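GTP cyclohydrolase 1 type 2 homolog (Escherichia coli, Escherichia coli O157:H7, PDB 1NMO) binds two metal ions at a dinuclear site, assembles as a toroidal hexamer and may take part in degrading radiation-damaged nucleotides. Local coordinates at residues M1-I10 and L226-L236. Sequence-based numbering, arbitrary orientation.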
loop_
_atom_site.group_PDB
_atom_site.type_symbol
_atom_site.label_atom_id
_atom_site.label_comp_id
_atom_site.label_asym_id
_atom_site.label_seq_id
_atom_site.Cartn_x
_atom_site.Cartn_y
_atom_site.Cartn_z
HETATM N N MSE A 1 29.602 41.332 10.136
HETATM C CA MSE A 1 28.694 42.516 10.047
HETATM C C MSE A 1 27.912 42.547 11.356
HETATM O O MSE A 1 27.697 41.505 11.964
HETATM C CB MSE A 1 27.744 42.302 8.866
HETATM C CG MSE A 1 26.903 43.465 8.573
HETATM SE SE MSE A 1 25.721 43.224 7.023
HETATM C CE MSE A 1 27.055 42.582 5.692
ATOM N N LYS A 2 27.480 43.725 11.795
ATOM C CA LYS A 2 26.724 43.836 13.048
ATOM C C LYS A 2 25.275 43.481 12.863
ATOM O O LYS A 2 24.667 44.002 11.939
ATOM C CB LYS A 2 26.768 45.281 13.582
ATOM C CG LYS A 2 28.167 45.798 13.995
ATOM C CD LYS A 2 28.012 47.096 14.863
ATOM C CE LYS A 2 29.340 47.870 14.981
ATOM N NZ LYS A 2 30.336 47.081 15.752
ATOM N N ASN A 3 24.683 42.705 13.776
ATOM C CA ASN A 3 23.293 42.367 13.587
ATOM C C ASN A 3 22.405 43.552 13.165
ATOM O O ASN A 3 21.506 43.386 12.353
ATOM C CB ASN A 3 22.710 41.700 14.833
ATOM C CG ASN A 3 23.024 42.479 16.112
ATOM O OD1 ASN A 3 23.701 43.480 16.048
ATOM N ND2 ASN A 3 22.567 41.999 17.256
ATOM N N THR A 4 22.670 44.764 13.656
ATOM C CA THR A 4 21.773 45.891 13.291
ATOM C C THR A 4 22.039 46.457 11.890
ATOM O O THR A 4 21.180 47.112 11.296
ATOM C CB THR A 4 21.936 46.989 14.255
ATOM O OG1 THR A 4 23.350 47.204 14.389
ATOM C CG2 THR A 4 21.291 46.638 15.630
ATOM N N GLU A 5 23.248 46.231 11.395
ATOM C CA GLU A 5 23.669 46.660 10.079
ATOM C C GLU A 5 23.019 45.713 9.139
ATOM O O GLU A 5 22.441 46.136 8.193
ATOM C CB GLU A 5 25.178 46.494 9.909
ATOM C CG GLU A 5 25.894 47.800 10.031
ATOM C CD GLU A 5 27.319 47.653 10.562
ATOM O OE1 GLU A 5 28.015 46.611 10.364
ATOM O OE2 GLU A 5 27.760 48.630 11.165
ATOM N N LEU A 6 23.092 44.405 9.390
ATOM C CA LEU A 6 22.433 43.487 8.471
ATOM C C LEU A 6 20.918 43.727 8.498
ATOM O O LEU A 6 20.263 43.526 7.509
ATOM C CB LEU A 6 22.772 42.042 8.815
ATOM C CG LEU A 6 22.001 40.841 8.202
ATOM C CD1 LEU A 6 22.145 40.874 6.637
ATOM C CD2 LEU A 6 22.522 39.508 8.760
ATOM N N GLU A 7 20.325 44.210 9.583
ATOM C CA GLU A 7 18.895 44.396 9.530
ATOM C C GLU A 7 18.691 45.597 8.615
ATOM O O GLU A 7 17.853 45.582 7.666
ATOM C CB GLU A 7 18.321 44.681 10.930
ATOM C CG GLU A 7 16.875 45.230 10.931
ATOM C CD GLU A 7 16.433 45.624 12.352
ATOM O OE1 GLU A 7 17.247 46.279 13.029
ATOM O OE2 GLU A 7 15.300 45.284 12.811
ATOM N N GLN A 8 19.428 46.668 8.885
ATOM C CA GLN A 8 19.308 47.880 8.019
ATOM C C GLN A 8 19.582 47.552 6.512
ATOM O O GLN A 8 18.942 48.088 5.578
ATOM C CB GLN A 8 20.308 48.985 8.456
ATOM C CG GLN A 8 20.338 50.180 7.448
ATOM C CD GLN A 8 21.550 51.120 7.610
ATOM O OE1 GLN A 8 22.691 50.702 7.963
ATOM N NE2 GLN A 8 21.321 52.394 7.325
ATOM N N LEU A 9 20.508 46.646 6.274
ATOM C CA LEU A 9 20.818 46.321 4.876
ATOM C C LEU A 9 19.618 45.703 4.099
ATOM O O LEU A 9 19.299 46.089 2.958
ATOM C CB LEU A 9 22.013 45.372 4.855
ATOM C CG LEU A 9 22.317 44.952 3.421
ATOM C CD1 LEU A 9 22.845 46.184 2.580
ATOM C CD2 LEU A 9 23.334 43.907 3.445
ATOM N N ILE A 10 18.971 44.716 4.709
ATOM C CA ILE A 10 17.855 44.024 4.061
ATOM C C ILE A 10 16.703 44.965 4.054
ATOM O O ILE A 10 16.009 45.110 3.064
ATOM C CB ILE A 10 17.392 42.716 4.819
ATOM C CG1 ILE A 10 18.572 41.834 5.130
ATOM C CG2 ILE A 10 16.449 41.918 3.948
ATOM C CD1 ILE A 10 19.448 41.919 4.063
ATOM N N LEU A 226 16.863 35.840 -1.708
ATOM C CA LEU A 226 17.526 36.805 -0.845
ATOM C C LEU A 226 18.813 36.242 -0.279
ATOM O O LEU A 226 19.837 36.934 -0.151
ATOM C CB LEU A 226 16.534 37.256 0.262
ATOM C CG LEU A 226 17.129 38.098 1.417
ATOM C CD1 LEU A 226 17.460 39.511 0.919
ATOM C CD2 LEU A 226 16.117 38.190 2.566
ATOM N N SER A 227 18.803 34.953 0.019
ATOM C CA SER A 227 20.015 34.308 0.598
ATOM C C SER A 227 21.175 34.352 -0.397
ATOM O O SER A 227 22.326 34.507 0.015
ATOM C CB SER A 227 19.736 32.840 0.977
ATOM O OG SER A 227 18.650 32.757 1.879
ATOM N N GLU A 228 20.866 34.221 -1.702
ATOM C CA GLU A 228 21.911 34.263 -2.760
ATOM C C GLU A 228 22.307 35.711 -2.882
ATOM O O GLU A 228 23.473 36.045 -2.993
ATOM C CB GLU A 228 21.337 33.775 -4.087
ATOM C CG GLU A 228 20.981 32.300 -4.036
ATOM C CD GLU A 228 20.040 31.860 -5.170
ATOM O OE1 GLU A 228 19.269 32.763 -5.704
ATOM O OE2 GLU A 228 20.070 30.608 -5.496
ATOM N N TRP A 229 21.335 36.598 -2.827
ATOM C CA TRP A 229 21.689 38.006 -2.923
ATOM C C TRP A 229 22.646 38.344 -1.774
ATOM O O TRP A 229 23.578 39.152 -1.925
ATOM C CB TRP A 229 20.449 38.892 -2.754
ATOM C CG TRP A 229 20.719 40.351 -2.916
ATOM C CD1 TRP A 229 20.790 41.055 -4.107
ATOM C CD2 TRP A 229 20.981 41.312 -1.867
ATOM N NE1 TRP A 229 21.078 42.408 -3.846
ATOM C CE2 TRP A 229 21.203 42.575 -2.487
ATOM C CE3 TRP A 229 21.062 41.225 -0.465
ATOM C CZ2 TRP A 229 21.490 43.736 -1.745
ATOM C CZ3 TRP A 229 21.358 42.388 0.289
ATOM C CH2 TRP A 229 21.569 43.628 -0.359
ATOM N N LEU A 230 22.444 37.773 -0.590
ATOM C CA LEU A 230 23.396 38.161 0.465
ATOM C C LEU A 230 24.762 37.523 0.168
ATOM O O LEU A 230 25.781 38.136 0.370
ATOM C CB LEU A 230 22.890 37.733 1.848
ATOM C CG LEU A 230 21.713 38.510 2.428
ATOM C CD1 LEU A 230 21.037 37.533 3.343
ATOM C CD2 LEU A 230 22.187 39.781 3.266
ATOM N N ASN A 231 24.791 36.284 -0.279
ATOM C CA ASN A 231 26.074 35.689 -0.574
ATOM C C ASN A 231 26.861 36.486 -1.644
ATOM O O ASN A 231 28.109 36.609 -1.583
ATOM C CB ASN A 231 25.873 34.246 -1.056
ATOM C CG ASN A 231 25.649 33.296 0.088
ATOM O OD1 ASN A 231 26.317 33.405 1.135
ATOM N ND2 ASN A 231 24.757 32.330 -0.089
ATOM N N GLU A 232 26.145 37.002 -2.648
ATOM C CA GLU A 232 26.814 37.738 -3.727
ATOM C C GLU A 232 27.113 39.209 -3.380
ATOM O O GLU A 232 27.956 39.832 -4.045
ATOM C CB GLU A 232 26.006 37.613 -5.067
ATOM C CG GLU A 232 25.581 36.125 -5.419
ATOM C CD GLU A 232 24.489 35.977 -6.525
ATOM O OE1 GLU A 232 23.682 36.952 -6.736
ATOM O OE2 GLU A 232 24.407 34.869 -7.195
ATOM N N ASN A 233 26.478 39.788 -2.349
ATOM C CA ASN A 233 26.794 41.179 -2.061
ATOM C C ASN A 233 27.491 41.421 -0.745
ATOM O O ASN A 233 27.764 42.575 -0.374
ATOM C CB ASN A 233 25.549 42.027 -2.134
ATOM C CG ASN A 233 25.054 42.189 -3.575
ATOM O OD1 ASN A 233 25.024 43.296 -4.117
ATOM N ND2 ASN A 233 24.700 41.088 -4.202
ATOM N N THR A 234 27.787 40.337 -0.034
ATOM C CA THR A 234 28.452 40.476 1.249
ATOM C C THR A 234 29.389 39.305 1.452
ATOM O O THR A 234 29.482 38.419 0.607
ATOM C CB THR A 234 27.452 40.486 2.444
ATOM O OG1 THR A 234 26.943 39.159 2.624
ATOM C CG2 THR A 234 26.373 41.443 2.230
ATOM N N ASP A 235 30.091 39.311 2.577
ATOM C CA ASP A 235 31.049 38.237 2.874
ATOM C C ASP A 235 30.501 37.188 3.840
ATOM O O ASP A 235 31.204 36.225 4.262
ATOM C CB ASP A 235 32.364 38.854 3.407
ATOM C CG ASP A 235 32.961 39.894 2.403
ATOM O OD1 ASP A 235 33.068 39.542 1.158
ATOM O OD2 ASP A 235 33.308 41.050 2.843
ATOM N N LEU A 236 29.218 37.372 4.140
ATOM C CA LEU A 236 28.472 36.509 5.046
ATOM C C LEU A 236 28.358 35.142 4.424
ATOM O O LEU A 236 28.298 35.032 3.223
ATOM C CB LEU A 236 27.070 37.057 5.240
ATOM C CG LEU A 236 26.940 38.402 5.935
ATOM C CD1 LEU A 236 25.491 38.832 5.849
ATOM C CD2 LEU A 236 27.460 38.322 7.395
#
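Leu6 and Ile10 close on Leu230 from one face of the N-terminal helix. Leu230 CD2 lies 3.5 Å from Leu6 CD1 and 3.6 Å from Ile10 CD1, so a single methyl serves both partners. Each of the two side chains crosses Leu230 at about a right angle. This is the tight, buried part of the contact. Leu6 CD1 also meets Leu236 CD1 at 4.0 Å, and Ile10 CG2 rests against both methyls of Leu226. The same layer rests on the five-stranded sheet: Leu6 and Leu236 touch Ile38, and Leu230 touches Val238. The axes of segments 3-10 and 226-233 come no closer than 12.7 Å and run at 117° to each other, so side chains bridge the gap.

Packing is looser between Leu9 and Trp229, both partly exposed. Leu9 comes at the ring obliquely, with CD2 4.0 Å from Trp229 CZ3. Asn233 CG lies 3.9 Å above one face of that ring, displaced toward its rim. Met1, a selenomethionine, is partly exposed but in close touch at its tip. CG is anti to the backbone N (chi1 -173°), and a bend at chi3 places CE 3.7 Å from Thr234 CG2, next to Leu236.

Thr234 turns its two branches to different tasks. CG2 packs against Met1 and Leu9. OG1 donates to Leu230 O at 2.7 Å from above the carbonyl plane. It also accepts from Leu236 N, and that second bond makes an ST turn. No hydrogen bond joins the two segments. The contact is therefore held by apolar burial, while polar groups of 226-236 shape the helix end that presents Thr234 and Leu236 to the N-terminus.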